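Local coordinates for protein multi-copper Oxidase CueO (Ochrobactrum, PDB 6EVG) that is a laccase-like multicopper oxidase that oxidises lignin model compounds and lignosulfonate, probably passing the electrons through bound copper to oxygen as in related laccases, at residues E188-H196 with L392-M401; P31-Q42 with E74-M84. All coordinates share one frame; numbering follows the deposited sequence.

In the fold
The two contacts lie in different parts of the chain and do not touch. Their centres are 34 Å apart and their nearest atoms about 15 Å. Interaction 1 packs the short helix 191-196 against the 392-401 loop, which resumes the chain after the unmodelled residues 350-391. It stands beside the copper held by His434, Cys490 and His495, with the side chain of Met401 about 6 Å from the metal. Interaction 2 pairs two parallel strands within one four-stranded sheet, and is framework of the beta-sandwich kind found in cupredoxin domains. Along the chain, interaction 2 is complete before interaction 1 begins.

Interaction 1: residues E188-H196 with L392-M401; sequences EPDIMDLMH and LEALTSGVEM
Leu194 reaches across from helix 191-196 and sets its CD1 against the 392-401 loop. That methyl lies 3.6 Å from Ser397 OG and also meets Leu392 CD1 and Val399 CG2. The side chain gets there with CG beside its own backbone N (chi1 -66°). Ile191 flanks it: its CD1 is 4.1 Å from Val399 CG2, and the two side chains pass at a slant. Leu392 CD1 sits over the start of the helix, 3.5 Å from Ile191 N. The one hydrogen bond across the contact, Leu392 N to Pro189 O at 2.7 Å, is nearly in line with the carbonyl. Further along, Met401 CE ends 3.6 Å from both Leu194 O and Met195 O.

Each side is braced from within. Asp190 and Asp193 form a capping box, and Asp193 also pairs with Arg179. Ser397 OG accepts from Val399 N, an ST turn, and donates to Ala394 O. These two bonds fix the wall facing Leu194.

Met195 O accepts from NE2 of the copper ligand His495, which Met401 also touches. The contact itself is mostly apolar; the bond from Met195 O is its polar link to the copper site and probably orients that imidazole.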
loop_
_atom_site.group_PDB
_atom_site.type_symbol
_atom_site.label_atom_id
_atom_site.label_comp_id
_atom_site.label_asym_id
_atom_site.label_seq_id
_atom_site.Cartn_x
_atom_site.Cartn_y
_atom_site.Cartn_z
ATOM N N GLU A 188 10.584 1.071 18.274
ATOM C CA GLU A 188 11.757 1.664 18.864
ATOM C C GLU A 188 12.938 1.471 17.913
ATOM O O GLU A 188 13.861 0.633 18.157
ATOM C CB GLU A 188 12.053 1.022 20.232
ATOM C CG GLU A 188 10.905 1.145 21.192
ATOM C CD GLU A 188 10.657 2.543 21.670
ATOM O OE1 GLU A 188 11.632 3.288 21.810
ATOM O OE2 GLU A 188 9.450 2.878 21.958
ATOM N N PRO A 189 12.954 2.184 16.791
ATOM C CA PRO A 189 13.992 1.912 15.793
ATOM C C PRO A 189 15.367 2.394 16.274
ATOM O O PRO A 189 15.497 3.419 16.890
ATOM C CB PRO A 189 13.555 2.757 14.609
ATOM C CG PRO A 189 12.750 3.881 15.220
ATOM C CD PRO A 189 12.029 3.210 16.330
ATOM N N ASP A 190 16.380 1.612 15.932
ATOM C CA ASP A 190 17.754 1.999 16.153
ATOM C C ASP A 190 18.351 2.475 14.839
ATOM O O ASP A 190 17.688 2.614 13.825
ATOM C CB ASP A 190 18.517 0.874 16.810
ATOM C CG ASP A 190 18.688 -0.347 15.976
ATOM O OD1 ASP A 190 18.635 -0.295 14.713
ATOM O OD2 ASP A 190 18.931 -1.430 16.616
ATOM N N ILE A 191 19.655 2.837 14.887
ATOM C CA ILE A 191 20.257 3.476 13.710
ATOM C C ILE A 191 20.258 2.534 12.512
ATOM O O ILE A 191 20.064 2.991 11.354
ATOM C CB ILE A 191 21.651 4.046 13.996
ATOM C CG1 ILE A 191 22.092 5.023 12.826
ATOM C CG2 ILE A 191 22.678 3.010 14.404
ATOM C CD1 ILE A 191 23.097 6.115 13.170
ATOM N N MET A 192 20.455 1.248 12.730
ATOM C CA MET A 192 20.364 0.289 11.638
ATOM C C MET A 192 18.970 0.215 11.053
ATOM O O MET A 192 18.824 0.048 9.845
ATOM C CB MET A 192 20.865 -1.097 12.081
ATOM C CG MET A 192 22.394 -1.136 12.156
ATOM S SD MET A 192 23.252 -1.021 10.571
ATOM C CE MET A 192 23.143 -2.679 9.900
ATOM N N ASP A 193 17.946 0.319 11.890
ATOM C CA ASP A 193 16.536 0.360 11.403
ATOM C C ASP A 193 16.296 1.590 10.571
ATOM O O ASP A 193 15.596 1.530 9.551
ATOM C CB ASP A 193 15.546 0.325 12.552
ATOM C CG ASP A 193 15.628 -0.924 13.383
ATOM O OD1 ASP A 193 15.815 -2.044 12.818
ATOM O OD2 ASP A 193 15.437 -0.820 14.624
ATOM N N LEU A 194 16.852 2.720 10.987
ATOM C CA LEU A 194 16.634 3.948 10.187
ATOM C C LEU A 194 17.351 3.808 8.841
ATOM O O LEU A 194 16.853 4.263 7.805
ATOM C CB LEU A 194 17.107 5.202 10.916
ATOM C CG LEU A 194 16.344 5.550 12.150
ATOM C CD1 LEU A 194 16.924 6.820 12.807
ATOM C CD2 LEU A 194 14.820 5.685 11.899
ATOM N N MET A 195 18.561 3.199 8.843
ATOM C CA MET A 195 19.321 3.067 7.594
ATOM C C MET A 195 18.728 2.020 6.668
ATOM O O MET A 195 18.693 2.224 5.432
ATOM C CB MET A 195 20.756 2.765 7.861
ATOM C CG MET A 195 21.498 3.947 8.491
ATOM S SD MET A 195 23.220 3.728 8.830
ATOM C CE MET A 195 23.806 3.665 7.160
ATOM N N HIS A 196 18.229 0.921 7.190
ATOM C CA HIS A 196 17.857 -0.258 6.357
ATOM C C HIS A 196 16.369 -0.539 6.317
ATOM O O HIS A 196 15.968 -1.396 5.541
ATOM C CB HIS A 196 18.650 -1.510 6.785
ATOM C CG HIS A 196 20.135 -1.318 6.621
ATOM N ND1 HIS A 196 20.750 -1.230 5.390
ATOM C CD2 HIS A 196 21.098 -1.063 7.526
ATOM C CE1 HIS A 196 22.052 -1.012 5.553
ATOM N NE2 HIS A 196 22.293 -0.933 6.849
ATOM N N LEU A 392 15.368 5.472 18.705
ATOM C CA LEU A 392 15.684 6.796 18.139
ATOM C C LEU A 392 14.451 7.418 17.489
ATOM O O LEU A 392 13.498 6.731 17.195
ATOM C CB LEU A 392 16.748 6.689 17.039
ATOM C CG LEU A 392 18.099 6.152 17.431
ATOM C CD1 LEU A 392 18.957 6.023 16.176
ATOM C CD2 LEU A 392 18.756 7.089 18.441
ATOM N N GLU A 393 14.501 8.746 17.308
ATOM C CA GLU A 393 13.442 9.473 16.572
ATOM C C GLU A 393 14.090 9.968 15.329
ATOM O O GLU A 393 15.111 10.631 15.387
ATOM C CB GLU A 393 12.798 10.558 17.412
ATOM C CG GLU A 393 12.113 9.949 18.624
ATOM C CD GLU A 393 11.212 10.896 19.361
ATOM O OE1 GLU A 393 10.929 12.003 18.843
ATOM O OE2 GLU A 393 10.795 10.516 20.480
ATOM N N ALA A 394 13.466 9.702 14.189
ATOM C CA ALA A 394 14.025 10.075 12.888
ATOM C C ALA A 394 14.476 11.534 12.851
ATOM O O ALA A 394 15.605 11.821 12.460
ATOM C CB ALA A 394 13.007 9.828 11.813
ATOM N N LEU A 395 13.600 12.453 13.273
ATOM C CA LEU A 395 13.904 13.890 13.111
ATOM C C LEU A 395 15.098 14.347 13.893
ATOM O O LEU A 395 15.713 15.343 13.472
ATOM C CB LEU A 395 12.694 14.797 13.391
ATOM C CG LEU A 395 11.580 14.661 12.354
ATOM C CD1 LEU A 395 10.430 15.571 12.706
ATOM C CD2 LEU A 395 12.085 14.988 10.930
ATOM N N THR A 396 15.379 13.732 15.038
ATOM C CA THR A 396 16.480 14.158 15.897
ATOM C C THR A 396 17.691 13.216 15.829
ATOM O O THR A 396 18.698 13.454 16.510
ATOM C CB THR A 396 16.038 14.262 17.344
ATOM O OG1 THR A 396 15.561 12.992 17.783
ATOM C CG2 THR A 396 14.964 15.322 17.522
ATOM N N SER A 397 17.642 12.192 14.988
ATOM C CA SER A 397 18.704 11.193 14.918
ATOM C C SER A 397 19.976 11.681 14.264
ATOM O O SER A 397 21.024 11.039 14.428
ATOM C CB SER A 397 18.186 9.962 14.165
ATOM O OG SER A 397 17.961 10.257 12.802
ATOM N N GLY A 398 19.860 12.680 13.397
ATOM C CA GLY A 398 20.984 13.024 12.496
ATOM C C GLY A 398 21.070 12.281 11.213
ATOM O O GLY A 398 21.842 12.679 10.336
ATOM N N VAL A 399 20.294 11.205 11.064
ATOM C CA VAL A 399 20.320 10.457 9.827
ATOM C C VAL A 399 19.571 11.249 8.777
ATOM O O VAL A 399 18.467 11.773 9.050
ATOM C CB VAL A 399 19.616 9.078 10.051
ATOM C CG1 VAL A 399 19.437 8.336 8.758
ATOM C CG2 VAL A 399 20.342 8.250 11.105
ATOM N N GLU A 400 20.086 11.308 7.562
ATOM C CA GLU A 400 19.445 11.988 6.453
ATOM C C GLU A 400 19.563 11.163 5.196
ATOM O O GLU A 400 20.608 10.539 4.951
ATOM C CB GLU A 400 20.010 13.398 6.215
ATOM C CG GLU A 400 19.958 14.377 7.411
ATOM C CD GLU A 400 20.589 15.740 7.102
ATOM O OE1 GLU A 400 21.236 15.921 6.063
ATOM O OE2 GLU A 400 20.527 16.627 7.950
ATOM N N MET A 401 18.541 11.196 4.356
ATOM C CA MET A 401 18.536 10.583 3.034
ATOM C C MET A 401 17.828 11.534 2.090
ATOM O O MET A 401 17.231 12.565 2.507
ATOM C CB MET A 401 17.825 9.221 3.093
ATOM C CG MET A 401 18.527 8.243 3.933
ATOM S SD MET A 401 17.713 6.625 3.876
ATOM C CE MET A 401 18.661 5.771 5.054
#

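Interaction 2: residues P31-Q42 with E74-M84; sequences PDASGVVKLKVQ and ETVTLSVENGM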
loop_
_atom_site.group_PDB
_atom_site.type_symbol
_atom_site.label_atom_id
_atom_site.label_comp_id
_atom_site.label_asym_id
_atom_site.label_seq_id
_atom_site.Cartn_x
_atom_site.Cartn_y
_atom_site.Cartn_z
ATOM N N PRO A 31 -21.085 4.368 2.406
ATOM C CA PRO A 31 -21.675 5.659 2.809
ATOM C C PRO A 31 -23.085 5.458 3.366
ATOM O O PRO A 31 -23.878 4.667 2.850
ATOM C CB PRO A 31 -21.677 6.445 1.519
ATOM C CG PRO A 31 -20.506 5.846 0.695
ATOM C CD PRO A 31 -20.615 4.378 1.004
ATOM N N ASP A 32 -23.393 6.234 4.408
ATOM C CA ASP A 32 -24.698 6.159 5.085
ATOM C C ASP A 32 -25.732 6.955 4.313
ATOM O O ASP A 32 -25.499 7.410 3.189
ATOM C CB ASP A 32 -24.536 6.566 6.536
ATOM C CG ASP A 32 -24.250 8.054 6.742
ATOM O OD1 ASP A 32 -24.400 8.853 5.798
ATOM O OD2 ASP A 32 -23.908 8.418 7.923
ATOM N N ALA A 33 -26.927 7.102 4.910
ATOM C CA ALA A 33 -28.018 7.794 4.249
ATOM C C ALA A 33 -27.717 9.224 3.909
ATOM O O ALA A 33 -28.367 9.793 3.042
ATOM C CB ALA A 33 -29.299 7.719 5.065
ATOM N N SER A 34 -26.752 9.824 4.594
ATOM C CA SER A 34 -26.292 11.183 4.300
ATOM C C SER A 34 -25.033 11.247 3.445
ATOM O O SER A 34 -24.459 12.340 3.250
ATOM C CB SER A 34 -26.068 11.949 5.633
ATOM O OG SER A 34 -27.243 12.072 6.409
ATOM N N GLY A 35 -24.583 10.133 2.938
ATOM C CA GLY A 35 -23.384 10.105 2.121
ATOM C C GLY A 35 -22.071 10.110 2.887
ATOM O O GLY A 35 -21.026 10.369 2.295
ATOM N N VAL A 36 -22.139 9.859 4.192
ATOM C CA VAL A 36 -20.956 10.002 5.073
ATOM C C VAL A 36 -20.362 8.613 5.386
ATOM O O VAL A 36 -21.106 7.662 5.622
ATOM C CB VAL A 36 -21.372 10.708 6.373
ATOM C CG1 VAL A 36 -20.190 10.874 7.280
ATOM C CG2 VAL A 36 -21.953 12.084 6.037
ATOM N N VAL A 37 -19.037 8.591 5.444
ATOM C CA VAL A 37 -18.240 7.500 6.007
ATOM C C VAL A 37 -17.470 8.067 7.189
ATOM O O VAL A 37 -16.635 8.953 6.995
ATOM C CB VAL A 37 -17.301 6.923 4.946
ATOM C CG1 VAL A 37 -16.319 5.911 5.577
ATOM C CG2 VAL A 37 -18.072 6.246 3.828
ATOM N N LYS A 38 -17.703 7.528 8.381
ATOM C CA LYS A 38 -17.054 8.025 9.586
ATOM C C LYS A 38 -15.835 7.182 9.964
ATOM O O LYS A 38 -15.924 5.945 10.066
ATOM C CB LYS A 38 -18.071 8.029 10.726
ATOM C CG LYS A 38 -19.225 8.988 10.554
ATOM C CD LYS A 38 -20.271 8.982 11.680
ATOM C CE LYS A 38 -21.445 9.847 11.293
ATOM N NZ LYS A 38 -22.405 9.871 12.410
ATOM N N LEU A 39 -14.686 7.863 10.132
ATOM C CA LEU A 39 -13.396 7.205 10.417
ATOM C C LEU A 39 -12.754 7.889 11.600
ATOM O O LEU A 39 -12.339 9.027 11.516
ATOM C CB LEU A 39 -12.473 7.338 9.208
ATOM C CG LEU A 39 -13.022 6.760 7.895
ATOM C CD1 LEU A 39 -12.119 7.201 6.719
ATOM C CD2 LEU A 39 -13.090 5.230 7.958
ATOM N N LYS A 40 -12.620 7.203 12.728
ATOM C CA LYS A 40 -12.095 7.777 13.951
ATOM C C LYS A 40 -10.749 7.120 14.260
ATOM O O LYS A 40 -10.679 5.916 14.542
ATOM C CB LYS A 40 -13.065 7.604 15.112
ATOM C CG LYS A 40 -12.514 8.245 16.414
ATOM C CD LYS A 40 -13.429 8.045 17.590
ATOM C CE LYS A 40 -12.811 8.549 18.896
ATOM N NZ LYS A 40 -13.855 8.410 19.948
ATOM N N VAL A 41 -9.698 7.925 14.233
ATOM C CA VAL A 41 -8.336 7.452 14.541
ATOM C C VAL A 41 -8.176 7.473 16.058
ATOM O O VAL A 41 -8.504 8.484 16.716
ATOM C CB VAL A 41 -7.287 8.335 13.830
ATOM C CG1 VAL A 41 -5.920 7.782 14.103
ATOM C CG2 VAL A 41 -7.594 8.434 12.327
ATOM N N GLN A 42 -7.649 6.393 16.632
ATOM C CA GLN A 42 -7.634 6.235 18.056
ATOM C C GLN A 42 -6.537 5.291 18.511
ATOM O O GLN A 42 -6.175 4.375 17.785
ATOM C CB GLN A 42 -8.990 5.699 18.545
ATOM C CG GLN A 42 -9.345 4.356 17.897
ATOM C CD GLN A 42 -10.821 4.006 18.060
ATOM O OE1 GLN A 42 -11.160 3.219 18.946
ATOM N NE2 GLN A 42 -11.690 4.528 17.205
ATOM N N GLU A 74 -20.098 8.202 -7.269
ATOM C CA GLU A 74 -20.789 8.783 -6.141
ATOM C C GLU A 74 -19.958 9.868 -5.426
ATOM O O GLU A 74 -18.736 9.885 -5.515
ATOM C CB GLU A 74 -21.379 7.791 -5.160
ATOM C CG GLU A 74 -20.427 7.134 -4.228
ATOM C CD GLU A 74 -21.011 6.047 -3.195
ATOM O OE1 GLU A 74 -22.135 6.249 -2.546
ATOM O OE2 GLU A 74 -20.330 5.014 -2.977
ATOM N N THR A 75 -20.639 10.697 -4.680
ATOM C CA THR A 75 -20.006 11.714 -3.812
ATOM C C THR A 75 -20.141 11.265 -2.365
ATOM O O THR A 75 -21.229 10.895 -1.910
ATOM C CB THR A 75 -20.661 13.102 -3.961
ATOM O OG1 THR A 75 -20.598 13.493 -5.319
ATOM C CG2 THR A 75 -19.930 14.174 -3.128
ATOM N N VAL A 76 -19.024 11.286 -1.639
ATOM C CA VAL A 76 -18.935 10.813 -0.275
ATOM C C VAL A 76 -18.208 11.822 0.574
ATOM O O VAL A 76 -17.197 12.406 0.153
ATOM C CB VAL A 76 -18.166 9.475 -0.208
ATOM C CG1 VAL A 76 -16.753 9.489 -0.737
ATOM C CG2 VAL A 76 -18.032 8.879 1.171
ATOM N N THR A 77 -18.688 12.007 1.799
ATOM C CA THR A 77 -17.967 12.758 2.813
ATOM C C THR A 77 -17.118 11.768 3.620
ATOM O O THR A 77 -17.689 10.870 4.271
ATOM C CB THR A 77 -18.877 13.522 3.720
ATOM O OG1 THR A 77 -19.636 14.454 2.933
ATOM C CG2 THR A 77 -18.089 14.276 4.791
ATOM N N LEU A 78 -15.797 11.919 3.572
ATOM C CA LEU A 78 -14.883 11.096 4.377
ATOM C C LEU A 78 -14.628 11.857 5.667
ATOM O O LEU A 78 -13.810 12.767 5.715
ATOM C CB LEU A 78 -13.599 10.808 3.595
ATOM C CG LEU A 78 -13.791 10.002 2.308
ATOM C CD1 LEU A 78 -12.519 9.934 1.491
ATOM C CD2 LEU A 78 -14.312 8.594 2.578
ATOM N N SER A 79 -15.420 11.520 6.689
ATOM C CA SER A 79 -15.439 12.253 7.946
ATOM C C SER A 79 -14.426 11.658 8.884
ATOM O O SER A 79 -14.694 10.608 9.512
ATOM C CB SER A 79 -16.816 12.224 8.563
ATOM O OG SER A 79 -16.856 12.933 9.756
ATOM N N VAL A 80 -13.251 12.294 9.027
ATOM C CA VAL A 80 -12.134 11.779 9.801
ATOM C C VAL A 80 -12.083 12.505 11.138
ATOM O O VAL A 80 -12.000 13.733 11.194
ATOM C CB VAL A 80 -10.809 11.948 9.069
ATOM C CG1 VAL A 80 -9.664 11.319 9.870
ATOM C CG2 VAL A 80 -10.878 11.338 7.658
ATOM N N GLU A 81 -12.125 11.802 12.232
ATOM C CA GLU A 81 -11.969 12.376 13.571
ATOM C C GLU A 81 -10.658 11.897 14.176
ATOM O O GLU A 81 -10.375 10.688 14.161
ATOM C CB GLU A 81 -13.107 11.925 14.454
ATOM C CG GLU A 81 -13.042 12.379 15.862
ATOM C CD GLU A 81 -14.239 12.016 16.728
ATOM O OE1 GLU A 81 -15.268 11.551 16.243
ATOM O OE2 GLU A 81 -14.159 12.235 17.941
ATOM N N ASN A 82 -9.870 12.830 14.697
ATOM C CA ASN A 82 -8.645 12.493 15.401
ATOM C C ASN A 82 -8.907 12.363 16.859
ATOM O O ASN A 82 -9.026 13.354 17.581
ATOM C CB ASN A 82 -7.564 13.530 15.132
ATOM C CG ASN A 82 -6.262 13.179 15.798
ATOM O OD1 ASN A 82 -6.143 12.091 16.398
ATOM N ND2 ASN A 82 -5.245 14.023 15.689
ATOM N N GLY A 83 -9.082 11.125 17.344
ATOM C CA GLY A 83 -9.276 10.859 18.718
ATOM C C GLY A 83 -8.017 10.663 19.540
ATOM O O GLY A 83 -8.082 10.210 20.679
ATOM N N MET A 84 -6.850 11.015 18.979
ATOM C CA MET A 84 -5.572 10.913 19.680
ATOM C C MET A 84 -5.134 12.255 20.273
ATOM O O MET A 84 -5.680 13.303 19.958
ATOM C CB MET A 84 -4.508 10.365 18.749
ATOM C CG MET A 84 -4.910 9.063 18.103
ATOM S SD MET A 84 -3.558 8.226 17.194
ATOM C CE MET A 84 -3.140 9.466 15.991
HETATM O O HOH W 1 -22.050 13.476 1.724
#
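Two neighbouring parallel strands of a four-stranded mixed sheet meet here, in an arrangement consistent with the cupredoxin-like fold of multicopper oxidases. Strands 36-42 and 75-82 run at 20° to each other. Their backbones alternate donors and acceptors from Gly35 O, which takes Thr77 N at 2.9 Å, to Val41 O, which takes Gly83 N at 2.8 Å. The Val37 N to Thr77 O bond is almost straight (176°).

The face of Val37, Leu39, Val41, Leu78 and Val80 is mostly apolar, though Asn82 lies on it too. Val37 CB meets Leu78 CD2. Beside this face, Val76 CG2 packs 3.7 Å from Val37 CG2. Met84 CE lies 3.8 Å from Val41 CG1, brought round by a bend at the end of the methionine (chi3 -60°). On the other face Lys40 and Glu81 run side by side and point the same way. Their charged ends stay 4.3 Å apart, NZ to OE2, too far for a salt bridge.

Turns finish both ends. Asp32 OD1 accepts from Ser34 N, an Asx turn, and from Val36 N at the opposite face of its carboxylate, beside the type I turn before the strand. A water joins Ser34 O to Thr77 OG1, 2.9 Å from the latter. Asn82 OD1 accepts from Met84 N in a second Asx turn, while its ND2 is held by Glu86 O and Ile109 O.

Strand 54-59 flanks strand 36-46 on its outer edge, and strand 114-120 flanks strand 75-82. Trp92 of strand 91-93 packs on Leu39, Leu78 and Val80, and Val68 and Leu70 of strand 67-71 meet Val37 and Val76, so the apolar face closes against the second sheet.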